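Local coordinates for alternansucrase (PDB 6HVG), which belongs to glycoside hydrolase family 70, large multidomain proteins built round a circularly permuted (β/α)8 barrel, and also carries choline-binding-type repeats, at residues W1265-Y1270 / E1278-L1283; G1300-Y1303 / Y1309-K1312; K791-P796 / M829-G834; S747-H752 / Y805-A810. All coordinates share one frame; numbering follows the deposited sequence.

Interaction 1: W1265-Y1270 / E1278-L1283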
loop_
_atom_site.group_PDB
_atom_site.type_symbol
_atom_site.label_atom_id
_atom_site.label_comp_id
_atom_site.label_asym_id
_atom_site.label_seq_id
_atom_site.Cartn_x
_atom_site.Cartn_y
_atom_site.Cartn_z
ATOM N N TRP A 1265 -17.120 5.786 -31.386
ATOM C CA TRP A 1265 -17.992 6.288 -30.328
ATOM C C TRP A 1265 -19.434 6.087 -30.669
ATOM O O TRP A 1265 -20.274 5.933 -29.780
ATOM C CB TRP A 1265 -17.750 7.760 -30.018
ATOM C CG TRP A 1265 -16.350 8.083 -29.597
ATOM C CD1 TRP A 1265 -15.505 8.959 -30.199
ATOM C CD2 TRP A 1265 -15.643 7.549 -28.494
ATOM N NE1 TRP A 1265 -14.305 9.003 -29.547
ATOM C CE2 TRP A 1265 -14.357 8.135 -28.497
ATOM C CE3 TRP A 1265 -15.966 6.647 -27.489
ATOM C CZ2 TRP A 1265 -13.390 7.842 -27.537
ATOM C CZ3 TRP A 1265 -14.993 6.352 -26.523
ATOM C CH2 TRP A 1265 -13.721 6.956 -26.561
ATOM N N ALA A 1266 -19.737 6.102 -31.956
ATOM C CA ALA A 1266 -21.113 6.127 -32.435
ATOM C C ALA A 1266 -21.862 4.825 -32.218
ATOM O O ALA A 1266 -23.001 4.820 -31.752
ATOM C CB ALA A 1266 -21.108 6.471 -33.896
ATOM N N THR A 1267 -21.208 3.722 -32.573
ATOM C CA THR A 1267 -21.772 2.390 -32.438
ATOM C C THR A 1267 -21.254 1.643 -31.222
ATOM O O THR A 1267 -21.833 0.641 -30.835
ATOM C CB THR A 1267 -21.402 1.564 -33.649
ATOM O OG1 THR A 1267 -19.986 1.583 -33.811
ATOM C CG2 THR A 1267 -22.032 2.142 -34.887
ATOM N N ASN A 1268 -20.188 2.164 -30.609
ATOM C CA ASN A 1268 -19.473 1.541 -29.488
ATOM C C ASN A 1268 -18.840 0.189 -29.813
ATOM O O ASN A 1268 -18.470 -0.529 -28.922
ATOM C CB ASN A 1268 -20.357 1.458 -28.265
ATOM C CG ASN A 1268 -20.755 2.833 -27.750
ATOM O OD1 ASN A 1268 -19.908 3.623 -27.315
ATOM N ND2 ASN A 1268 -22.057 3.103 -27.749
ATOM N N GLN A 1269 -18.662 -0.111 -31.096
ATOM C CA GLN A 1269 -17.999 -1.319 -31.535
ATOM C C GLN A 1269 -16.506 -1.057 -31.667
ATOM O O GLN A 1269 -16.095 0.030 -32.071
ATOM C CB GLN A 1269 -18.577 -1.767 -32.878
ATOM C CG GLN A 1269 -18.053 -3.106 -33.369
ATOM C CD GLN A 1269 -18.669 -3.513 -34.679
ATOM O OE1 GLN A 1269 -19.491 -2.797 -35.235
ATOM N NE2 GLN A 1269 -18.257 -4.662 -35.191
ATOM N N TYR A 1270 -15.693 -2.051 -31.311
ATOM C CA TYR A 1270 -14.242 -1.896 -31.356
ATOM C C TYR A 1270 -13.744 -2.324 -32.721
ATOM O O TYR A 1270 -14.286 -3.240 -33.318
ATOM C CB TYR A 1270 -13.569 -2.727 -30.260
ATOM C CG TYR A 1270 -13.685 -2.176 -28.828
ATOM C CD1 TYR A 1270 -14.766 -2.501 -28.017
ATOM C CD2 TYR A 1270 -12.701 -1.357 -28.277
ATOM C CE1 TYR A 1270 -14.868 -2.029 -26.721
ATOM C CE2 TYR A 1270 -12.809 -0.877 -26.981
ATOM C CZ TYR A 1270 -13.887 -1.233 -26.216
ATOM O OH TYR A 1270 -14.007 -0.747 -24.947
ATOM N N GLU A 1278 -15.564 -10.570 -40.521
ATOM C CA GLU A 1278 -16.052 -9.744 -39.417
ATOM C C GLU A 1278 -15.118 -8.549 -39.162
ATOM O O GLU A 1278 -14.824 -8.188 -38.018
ATOM C CB GLU A 1278 -16.220 -10.614 -38.166
ATOM C CG GLU A 1278 -14.989 -11.442 -37.816
ATOM C CD GLU A 1278 -15.176 -12.280 -36.557
ATOM O OE1 GLU A 1278 -16.307 -12.783 -36.347
ATOM O OE2 GLU A 1278 -14.193 -12.440 -35.782
ATOM N N VAL A 1279 -14.675 -7.931 -40.254
ATOM C CA VAL A 1279 -13.828 -6.752 -40.201
ATOM C C VAL A 1279 -14.658 -5.544 -39.800
ATOM O O VAL A 1279 -15.777 -5.386 -40.248
ATOM C CB VAL A 1279 -13.121 -6.509 -41.560
ATOM C CG1 VAL A 1279 -12.588 -5.084 -41.699
ATOM C CG2 VAL A 1279 -11.969 -7.485 -41.702
ATOM N N PHE A 1280 -14.101 -4.701 -38.946
ATOM C CA PHE A 1280 -14.690 -3.406 -38.650
ATOM C C PHE A 1280 -13.559 -2.394 -38.621
ATOM O O PHE A 1280 -12.669 -2.489 -37.771
ATOM C CB PHE A 1280 -15.433 -3.429 -37.322
ATOM C CG PHE A 1280 -16.172 -2.160 -37.011
ATOM C CD1 PHE A 1280 -17.298 -1.801 -37.736
ATOM C CD2 PHE A 1280 -15.758 -1.322 -35.986
ATOM C CE1 PHE A 1280 -17.987 -0.623 -37.464
ATOM C CE2 PHE A 1280 -16.448 -0.146 -35.698
ATOM C CZ PHE A 1280 -17.570 0.199 -36.435
ATOM N N LEU A 1281 -13.576 -1.455 -39.564
ATOM C CA LEU A 1281 -12.587 -0.383 -39.616
ATOM C C LEU A 1281 -13.273 0.944 -39.871
ATOM O O LEU A 1281 -14.427 0.969 -40.288
ATOM C CB LEU A 1281 -11.592 -0.635 -40.728
ATOM C CG LEU A 1281 -10.564 -1.715 -40.476
ATOM C CD1 LEU A 1281 -10.012 -2.203 -41.816
ATOM C CD2 LEU A 1281 -9.458 -1.220 -39.559
ATOM N N PRO A 1282 -12.571 2.061 -39.622
ATOM C CA PRO A 1282 -13.104 3.331 -40.055
ATOM C C PRO A 1282 -13.228 3.313 -41.562
ATOM O O PRO A 1282 -12.415 2.681 -42.215
ATOM C CB PRO A 1282 -12.035 4.337 -39.621
ATOM C CG PRO A 1282 -11.236 3.656 -38.577
ATOM C CD PRO A 1282 -11.269 2.210 -38.952
ATOM N N LEU A 1283 -14.232 3.985 -42.111
ATOM C CA LEU A 1283 -14.480 3.912 -43.552
ATOM C C LEU A 1283 -13.372 4.558 -44.385
ATOM O O LEU A 1283 -13.169 4.151 -45.511
ATOM C CB LEU A 1283 -15.848 4.513 -43.891
ATOM C CG LEU A 1283 -17.094 3.784 -43.342
ATOM C CD1 LEU A 1283 -18.316 4.658 -43.529
ATOM C CD2 LEU A 1283 -17.320 2.453 -43.987
#
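Phe1280 meets the loop 1265-1270 with its ring, one face of which is taken by the side chain of Gln1269. The carboxamide lies almost flat on the ring, the two planes 13° apart, and OE1 of Gln1269 sits off-centre above the rim, 3.5 Å from CE1 of Phe1280. Nearer the backbone, CG of Gln1269 makes a CH-pi contact over the same ring, 4.1 Å from its centroid. The glutamine can lie along the ring in this way because CG is anti to the backbone N (chi1 -174°) and the chain runs straight on from there. At the far end of the ring, OG1 of Thr1267 is 3.8 Å from CZ of Phe1280; this hydroxyl bonds to Asp1264 and also receives a weak bond from the backbone N of Gln1269. The carbonyl O of Tyr1270 comes to 3.6 Å from CD2 of Phe1280. Tyr1309 stacks on the phenylalanine and Phe1271 also meets it. Further along, Leu1281 O bonds to the hydroxyl of Tyr1309, Pro1282 packs on Trp443, and Leu1283 pairs through its backbone with Ser1307. This is amide-on-aromatic stacking between two limbs of one irregular loop, which runs from strand 1248-1252 to strand 1291-1292.

Interaction 2: G1300-Y1303 / Y1309-K1312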
loop_
_atom_site.group_PDB
_atom_site.type_symbol
_atom_site.label_atom_id
_atom_site.label_comp_id
_atom_site.label_asym_id
_atom_site.label_seq_id
_atom_site.Cartn_x
_atom_site.Cartn_y
_atom_site.Cartn_z
ATOM N N GLY A 1300 -35.638 14.579 -36.499
ATOM C CA GLY A 1300 -34.749 15.039 -35.452
ATOM C C GLY A 1300 -33.301 15.166 -35.885
ATOM O O GLY A 1300 -33.002 15.174 -37.079
ATOM N N VAL A 1301 -32.386 15.239 -34.918
ATOM C CA VAL A 1301 -30.957 15.405 -35.214
ATOM C C VAL A 1301 -30.208 14.085 -35.153
ATOM O O VAL A 1301 -30.446 13.273 -34.274
ATOM C CB VAL A 1301 -30.318 16.398 -34.261
ATOM C CG1 VAL A 1301 -28.909 16.736 -34.693
ATOM C CG2 VAL A 1301 -31.146 17.665 -34.207
ATOM N N LYS A 1302 -29.340 13.866 -36.124
ATOM C CA LYS A 1302 -28.505 12.673 -36.198
ATOM C C LYS A 1302 -27.045 13.090 -36.102
ATOM O O LYS A 1302 -26.721 14.260 -36.336
ATOM C CB LYS A 1302 -28.749 11.953 -37.519
ATOM C CG LYS A 1302 -30.201 11.534 -37.717
ATOM C CD LYS A 1302 -30.412 10.690 -38.955
ATOM C CE LYS A 1302 -30.170 11.498 -40.218
ATOM N NZ LYS A 1302 -30.339 10.576 -41.358
ATOM N N TYR A 1303 -26.164 12.144 -35.788
ATOM C CA TYR A 1303 -24.729 12.424 -35.760
ATOM C C TYR A 1303 -23.936 11.289 -36.356
ATOM O O TYR A 1303 -24.279 10.138 -36.155
ATOM C CB TYR A 1303 -24.246 12.677 -34.332
ATOM C CG TYR A 1303 -22.741 12.811 -34.228
ATOM C CD1 TYR A 1303 -22.105 14.021 -34.466
ATOM C CD2 TYR A 1303 -21.962 11.726 -33.893
ATOM C CE1 TYR A 1303 -20.720 14.125 -34.396
ATOM C CE2 TYR A 1303 -20.600 11.825 -33.801
ATOM C CZ TYR A 1303 -19.976 13.011 -34.052
ATOM O OH TYR A 1303 -18.612 13.078 -33.915
ATOM N N TYR A 1309 -19.877 6.473 -39.170
ATOM C CA TYR A 1309 -21.028 5.652 -38.743
ATOM C C TYR A 1309 -22.013 6.449 -37.915
ATOM O O TYR A 1309 -21.630 7.408 -37.248
ATOM C CB TYR A 1309 -20.564 4.463 -37.956
ATOM C CG TYR A 1309 -19.589 3.607 -38.698
ATOM C CD1 TYR A 1309 -20.015 2.733 -39.678
ATOM C CD2 TYR A 1309 -18.217 3.651 -38.400
ATOM C CE1 TYR A 1309 -19.116 1.908 -40.352
ATOM C CE2 TYR A 1309 -17.301 2.834 -39.073
ATOM C CZ TYR A 1309 -17.764 1.965 -40.054
ATOM O OH TYR A 1309 -16.898 1.161 -40.748
ATOM N N GLN A 1310 -23.289 6.082 -37.990
ATOM C CA GLN A 1310 -24.328 6.795 -37.286
ATOM C C GLN A 1310 -24.354 6.465 -35.812
ATOM O O GLN A 1310 -24.206 5.310 -35.433
ATOM C CB GLN A 1310 -25.691 6.477 -37.889
ATOM C CG GLN A 1310 -26.753 7.511 -37.494
ATOM C CD GLN A 1310 -28.137 7.184 -37.990
ATOM O OE1 GLN A 1310 -28.325 6.215 -38.720
ATOM N NE2 GLN A 1310 -29.122 7.985 -37.580
ATOM N N ALA A 1311 -24.553 7.493 -34.989
ATOM C CA ALA A 1311 -24.654 7.330 -33.543
ATOM C C ALA A 1311 -26.008 6.760 -33.192
ATOM O O ALA A 1311 -27.038 7.378 -33.439
ATOM C CB ALA A 1311 -24.460 8.680 -32.841
ATOM N N LYS A 1312 -26.008 5.581 -32.605
ATOM C CA LYS A 1312 -27.221 4.967 -32.052
ATOM C C LYS A 1312 -26.935 4.415 -30.682
ATOM O O LYS A 1312 -25.953 3.700 -30.504
ATOM C CB LYS A 1312 -27.720 3.799 -32.916
ATOM C CG LYS A 1312 -28.012 4.178 -34.336
ATOM C CD LYS A 1312 -28.738 3.069 -35.074
ATOM C CE LYS A 1312 -29.148 3.572 -36.450
ATOM N NZ LYS A 1312 -29.837 2.547 -37.258
HETATM O O HOH W 1 -27.429 9.402 -35.148
#
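The Tyr1303 ring receives Ala1311 at its edge, near the ring plane: the methyl CB of Ala1311 is 4.1 Å from CD2 of Tyr1303. Phe1294 meets the same ring at a steep angle, and both Tyr1303 and Ala1311 also rest on Ile1316 and Phe1326 of the following strands. A second flat group, the Gln1310 amide, brings NE2 alongside the aliphatic stem of Lys1302, 3.3 Å from its CD. Its chain is extended, with CG anti to the backbone N (chi1 -162°), which carries the amide back along strand 1301-1304. The backbones join through one nearly straight hydrogen bond, Ala1311 N to Tyr1303 O, 2.9 Å long with 164° at the hydrogen. The same carbonyl receives a CA-H...O contact from Gln1310, whose CA is 3.5 Å from Tyr1303 O. A water accepts from Tyr1303 N at 3.1 Å and from Gln1310 NE2 at 3.3 Å, and probably donates to Ala1311 O, 2.7 Å away. Gln1310 NE2 has a second, weak partner in Gly1330 O. The water thus links backbone groups that do not pair directly, so this surface contact is held mainly by main-chain polar groups and one water, with a little packing of the Tyr1303 ring edge on a methyl and of the Gln1310 amide on the Lys1302 stem.

Interaction 3: K791-P796 / M829-G834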
loop_
_atom_site.group_PDB
_atom_site.type_symbol
_atom_site.label_atom_id
_atom_site.label_comp_id
_atom_site.label_asym_id
_atom_site.label_seq_id
_atom_site.Cartn_x
_atom_site.Cartn_y
_atom_site.Cartn_z
ATOM N N LYS A 791 23.171 2.891 11.920
ATOM C CA LYS A 791 23.554 3.889 12.940
ATOM C C LYS A 791 22.462 4.051 13.994
ATOM O O LYS A 791 22.739 4.165 15.181
ATOM C CB LYS A 791 23.850 5.240 12.265
ATOM C CG LYS A 791 24.092 6.430 13.188
ATOM C CD LYS A 791 25.530 6.514 13.659
ATOM C CE LYS A 791 25.669 7.632 14.703
ATOM N NZ LYS A 791 25.040 7.347 16.036
ATOM N N ASP A 792 21.221 4.067 13.538
ATOM C CA ASP A 792 20.048 4.165 14.410
ATOM C C ASP A 792 19.850 2.916 15.251
ATOM O O ASP A 792 19.544 2.993 16.430
ATOM C CB ASP A 792 18.811 4.407 13.547
ATOM C CG ASP A 792 17.520 4.307 14.328
ATOM O OD1 ASP A 792 16.761 3.315 14.135
ATOM O OD2 ASP A 792 17.266 5.244 15.117
ATOM N N GLN A 793 20.029 1.755 14.630
ATOM C CA GLN A 793 19.880 0.463 15.298
ATOM C C GLN A 793 20.872 0.296 16.464
ATOM O O GLN A 793 20.494 -0.165 17.541
ATOM C CB GLN A 793 20.126 -0.654 14.287
ATOM C CG GLN A 793 20.042 -2.073 14.833
ATOM C CD GLN A 793 20.213 -3.114 13.740
ATOM O OE1 GLN A 793 21.038 -4.004 13.851
ATOM N NE2 GLN A 793 19.440 -2.992 12.672
ATOM N N GLU A 794 22.125 0.684 16.237
ATOM C CA GLU A 794 23.200 0.515 17.204
ATOM C C GLU A 794 23.426 1.729 18.084
ATOM O O GLU A 794 24.454 1.829 18.752
ATOM C CB GLU A 794 24.497 0.180 16.466
ATOM C CG GLU A 794 24.359 -1.055 15.595
ATOM C CD GLU A 794 25.664 -1.583 15.047
ATOM O OE1 GLU A 794 26.744 -1.051 15.402
ATOM O OE2 GLU A 794 25.574 -2.545 14.252
ATOM N N ASN A 795 22.462 2.644 18.108
ATOM C CA ASN A 795 22.657 3.930 18.752
ATOM C C ASN A 795 22.876 3.766 20.268
ATOM O O ASN A 795 22.021 3.216 20.948
ATOM C CB ASN A 795 21.444 4.839 18.472
ATOM C CG ASN A 795 21.726 6.301 18.789
ATOM O OD1 ASN A 795 22.206 6.604 19.875
ATOM N ND2 ASN A 795 21.410 7.205 17.875
ATOM N N PRO A 796 24.028 4.221 20.801
ATOM C CA PRO A 796 24.262 4.108 22.263
ATOM C C PRO A 796 23.294 4.941 23.118
ATOM O O PRO A 796 23.043 4.611 24.274
ATOM C CB PRO A 796 25.707 4.590 22.459
ATOM C CG PRO A 796 26.169 5.093 21.146
ATOM C CD PRO A 796 25.156 4.843 20.084
ATOM N N MET A 829 20.015 -11.182 13.557
ATOM C CA MET A 829 21.294 -11.851 13.799
ATOM C C MET A 829 22.437 -11.213 13.001
ATOM O O MET A 829 23.549 -11.073 13.509
ATOM C CB MET A 829 21.186 -13.329 13.432
ATOM C CG MET A 829 20.177 -14.106 14.264
ATOM S SD MET A 829 20.727 -14.299 15.966
ATOM C CE MET A 829 21.935 -15.607 15.752
ATOM N N TYR A 830 22.162 -10.851 11.752
ATOM C CA TYR A 830 23.122 -10.187 10.891
ATOM C C TYR A 830 22.467 -8.939 10.331
ATOM O O TYR A 830 21.246 -8.782 10.417
ATOM C CB TYR A 830 23.596 -11.144 9.796
ATOM C CG TYR A 830 24.278 -12.348 10.396
ATOM C CD1 TYR A 830 23.547 -13.488 10.735
ATOM C CD2 TYR A 830 25.648 -12.332 10.696
ATOM C CE1 TYR A 830 24.162 -14.585 11.317
ATOM C CE2 TYR A 830 26.272 -13.424 11.294
ATOM C CZ TYR A 830 25.528 -14.546 11.597
ATOM O OH TYR A 830 26.117 -15.634 12.179
ATOM N N LEU A 831 23.266 -8.022 9.787
ATOM C CA LEU A 831 22.721 -6.773 9.276
ATOM C C LEU A 831 21.950 -7.002 7.983
ATOM O O LEU A 831 22.395 -7.761 7.107
ATOM C CB LEU A 831 23.836 -5.764 9.042
ATOM C CG LEU A 831 24.553 -5.252 10.297
ATOM C CD1 LEU A 831 25.681 -4.316 9.887
ATOM C CD2 LEU A 831 23.602 -4.562 11.277
ATOM N N GLU A 832 20.812 -6.319 7.862
ATOM C CA GLU A 832 19.837 -6.581 6.790
ATOM C C GLU A 832 20.254 -6.188 5.389
ATOM O O GLU A 832 19.663 -6.676 4.432
ATOM C CB GLU A 832 18.505 -5.918 7.109
ATOM C CG GLU A 832 17.633 -6.776 8.007
ATOM C CD GLU A 832 16.638 -5.972 8.802
ATOM O OE1 GLU A 832 17.047 -5.114 9.593
ATOM O OE2 GLU A 832 15.438 -6.201 8.642
ATOM N N GLY A 833 21.261 -5.323 5.262
ATOM C CA GLY A 833 21.777 -4.907 3.963
ATOM C C GLY A 833 23.169 -5.441 3.666
ATOM O O GLY A 833 23.764 -6.159 4.460
ATOM N N GLY A 834 23.687 -5.070 2.501
ATOM C CA GLY A 834 25.005 -5.474 2.095
ATOM C C GLY A 834 25.024 -6.959 1.844
ATOM O O GLY A 834 24.041 -7.543 1.404
HETATM O O HOH W 2 19.644 -5.460 10.339
#
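Gln793 and Leu831 face each other with their backbones well separated, CA to CA 9.8 Å at the nearest pair, just where helix 779-793 ends and Glu794 leaves helical geometry. Side chains therefore have to bridge the gap. Gln793 does so fully stretched, with CG anti to the backbone N (chi1 179°), and its OE1 arrives 3.7 Å from CD2 of Leu831. That methyl is also approached by the carboxylate of Glu794, whose chain crosses the leucine at about a right angle and leaves OE2 4.1 Å from Leu831 CD2. The polar link is indirect. A water accepts from the backbone N of Glu832 at 2.9 Å and donates to OE1 of Glu832 at 2.7 Å, while its bond from NE2 of Gln793, at 3.4 Å, is weak. The firmer partner of that NE2 is Asn803, and Glu832 OE1 is also held by the hydroxyl of Tyr789, one helical turn before Gln793. The contact thus sets the C-terminal end of helix 779-793 against the loop that leaves helix 826-829, just beyond barrel strand 821-825; this loop leads on towards helix 844-857, on which Met829 and Tyr830 pack.

Interaction 4: S747-H752 / Y805-A810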
loop_
_atom_site.group_PDB
_atom_site.type_symbol
_atom_site.label_atom_id
_atom_site.label_comp_id
_atom_site.label_asym_id
_atom_site.label_seq_id
_atom_site.Cartn_x
_atom_site.Cartn_y
_atom_site.Cartn_z
ATOM N N SER A 747 6.039 -18.811 15.739
ATOM C CA SER A 747 5.945 -17.425 16.216
ATOM C C SER A 747 7.233 -16.704 15.989
ATOM O O SER A 747 8.288 -17.327 15.950
ATOM C CB SER A 747 5.575 -17.374 17.718
ATOM O OG SER A 747 6.406 -18.200 18.502
ATOM N N PHE A 748 7.153 -15.387 15.860
ATOM C CA PHE A 748 8.345 -14.585 15.611
ATOM C C PHE A 748 8.224 -13.200 16.189
ATOM O O PHE A 748 7.145 -12.765 16.523
ATOM C CB PHE A 748 8.612 -14.487 14.109
ATOM C CG PHE A 748 7.457 -13.946 13.321
ATOM C CD1 PHE A 748 6.487 -14.797 12.800
ATOM C CD2 PHE A 748 7.344 -12.598 13.085
ATOM C CE1 PHE A 748 5.418 -14.316 12.077
ATOM C CE2 PHE A 748 6.280 -12.104 12.353
ATOM C CZ PHE A 748 5.316 -12.964 11.853
ATOM N N VAL A 749 9.366 -12.525 16.303
ATOM C CA VAL A 749 9.428 -11.125 16.716
ATOM C C VAL A 749 9.470 -10.229 15.488
ATOM O O VAL A 749 8.785 -9.220 15.433
ATOM C CB VAL A 749 10.662 -10.857 17.580
ATOM C CG1 VAL A 749 10.715 -9.399 18.003
ATOM C CG2 VAL A 749 10.638 -11.767 18.812
ATOM N N ARG A 750 10.275 -10.605 14.502
ATOM C CA ARG A 750 10.353 -9.868 13.235
ATOM C C ARG A 750 10.437 -10.839 12.085
ATOM O O ARG A 750 10.708 -12.015 12.280
ATOM C CB ARG A 750 11.579 -8.923 13.195
ATOM C CG ARG A 750 11.522 -7.820 14.231
ATOM C CD ARG A 750 12.239 -6.563 13.781
ATOM N NE ARG A 750 13.664 -6.804 13.582
ATOM C CZ ARG A 750 14.349 -6.536 12.481
ATOM N NH1 ARG A 750 13.779 -5.993 11.417
ATOM N NH2 ARG A 750 15.635 -6.822 12.450
ATOM N N ALA A 751 10.207 -10.333 10.880
ATOM C CA ALA A 751 10.286 -11.145 9.681
ATOM C C ALA A 751 10.842 -10.343 8.520
ATOM O O ALA A 751 10.980 -9.130 8.611
ATOM C CB ALA A 751 8.912 -11.706 9.356
ATOM N N HIS A 752 11.136 -11.021 7.417
ATOM C CA HIS A 752 11.646 -10.368 6.211
ATOM C C HIS A 752 10.635 -9.314 5.749
ATOM O O HIS A 752 11.005 -8.321 5.129
ATOM C CB HIS A 752 11.911 -11.400 5.094
ATOM C CG HIS A 752 10.663 -11.903 4.407
ATOM N ND1 HIS A 752 9.935 -12.979 4.869
ATOM C CD2 HIS A 752 10.017 -11.471 3.296
ATOM C CE1 HIS A 752 8.897 -13.188 4.075
ATOM N NE2 HIS A 752 8.923 -12.286 3.110
ATOM N N TYR A 805 12.784 -1.674 19.542
ATOM C CA TYR A 805 13.313 -1.702 20.899
ATOM C C TYR A 805 13.247 -3.111 21.473
ATOM O O TYR A 805 12.404 -3.899 21.072
ATOM C CB TYR A 805 12.498 -0.767 21.813
ATOM C CG TYR A 805 12.589 0.690 21.432
ATOM C CD1 TYR A 805 13.598 1.496 21.948
ATOM C CD2 TYR A 805 11.657 1.272 20.568
ATOM C CE1 TYR A 805 13.697 2.829 21.597
ATOM C CE2 TYR A 805 11.758 2.601 20.202
ATOM C CZ TYR A 805 12.779 3.374 20.721
ATOM O OH TYR A 805 12.867 4.702 20.374
ATOM N N ASN A 806 14.160 -3.425 22.401
ATOM C CA ASN A 806 14.030 -4.596 23.278
ATOM C C ASN A 806 14.004 -5.948 22.552
ATOM O O ASN A 806 13.418 -6.916 23.054
ATOM C CB ASN A 806 12.796 -4.490 24.209
ATOM C CG ASN A 806 12.967 -3.447 25.290
ATOM O OD1 ASN A 806 14.032 -3.354 25.869
ATOM N ND2 ASN A 806 11.916 -2.706 25.589
ATOM N N LEU A 807 14.671 -6.038 21.404
ATOM C CA LEU A 807 14.733 -7.288 20.660
ATOM C C LEU A 807 15.322 -8.469 21.451
ATOM O O LEU A 807 14.783 -9.581 21.369
ATOM C CB LEU A 807 15.470 -7.090 19.337
ATOM C CG LEU A 807 14.632 -6.330 18.291
ATOM C CD1 LEU A 807 15.412 -6.110 17.019
ATOM C CD2 LEU A 807 13.347 -7.059 17.962
ATOM N N PRO A 808 16.401 -8.243 22.225
ATOM C CA PRO A 808 16.884 -9.323 23.084
ATOM C C PRO A 808 15.841 -9.842 24.076
ATOM O O PRO A 808 15.713 -11.045 24.264
ATOM C CB PRO A 808 18.056 -8.672 23.825
ATOM C CG PRO A 808 18.573 -7.684 22.854
ATOM C CD PRO A 808 17.352 -7.124 22.181
ATOM N N SER A 809 15.102 -8.936 24.699
ATOM C CA SER A 809 14.099 -9.314 25.682
ATOM C C SER A 809 12.966 -10.061 25.007
ATOM O O SER A 809 12.428 -11.022 25.553
ATOM C CB SER A 809 13.584 -8.065 26.426
ATOM O OG SER A 809 14.646 -7.166 26.719
ATOM N N ALA A 810 12.593 -9.599 23.824
ATOM C CA ALA A 810 11.563 -10.258 23.028
ATOM C C ALA A 810 11.969 -11.687 22.659
ATOM O O ALA A 810 11.165 -12.597 22.776
ATOM C CB ALA A 810 11.279 -9.449 21.769
#
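Apolar packing carries most of this contact, with Val749 set against the first turn of helix 807-814. Its CG1 branch, anti to the backbone N (chi1 -180°), reaches to 3.5 Å from CD2 of Leu807 and 3.8 Å from CB of Ala810. The second branch closes on the alanine as well, CG2 of Val749 lying 3.8 Å from Ala810 CB, so that this methyl sits against both branches of the valine. Tyr811 and Leu814 extend the same apolar surface along the helix, and Phe687 adds to it from helix 681-692. Segment 747-752 leaves the C-terminal end of strand 745-747, one of the eight parallel strands of the (β/α)8 barrel; the contact therefore sets the loop after this strand against helix 807-814, which lies in the chain just before the neighbouring barrel strand 821-825. Contact between polar and apolar groups is limited to Arg750. CD1 of Leu807 comes obliquely to the guanidinium, 3.9 Å from NE of Arg750, and the two side chains cross at roughly a right angle. A bend at chi3 (-63°) turns the guanidinium out of the line of the aliphatic stem. Charge pairing lies beyond the two segments: NH2 of Arg750 forms a salt bridge with Asp828, and NH1 forms a second salt bridge, with Glu832, and a hydrogen bond to the carbonyl O of Asp755. Among backbone bonds, Ala810 N to Asn806 O, 2.9 Å, closes the first helical turn. Asn806 occupies the N-cap position without capping the helix through its side chain, which instead takes the backbone N of Ser1001 on OD1.

Interactions 3 and 4 are buried contacts of helices and loops around the barrel, following strands 821-825 and 745-747; they alternate along the chain, centres about 14 Å apart, and meet in the salt bridge between Glu832 and Arg750. Interactions 1 and 2, centres about 15 Å apart, lie across the chain's centre, with centres about 61 to 70 Å from those of interactions 3 and 4. They too touch, through Leu1281 O with the Tyr1309 hydroxyl and Ala1266 O with Lys1312 N, but follow one another in sequence. Chemistry varies with place: interaction 4 is methyl packing on a helix, interaction 3 spans a gap with side chains and a water, partly buried interaction 1 stacks an amide on a ring, and surface interaction 2 relies on backbone and water bonds.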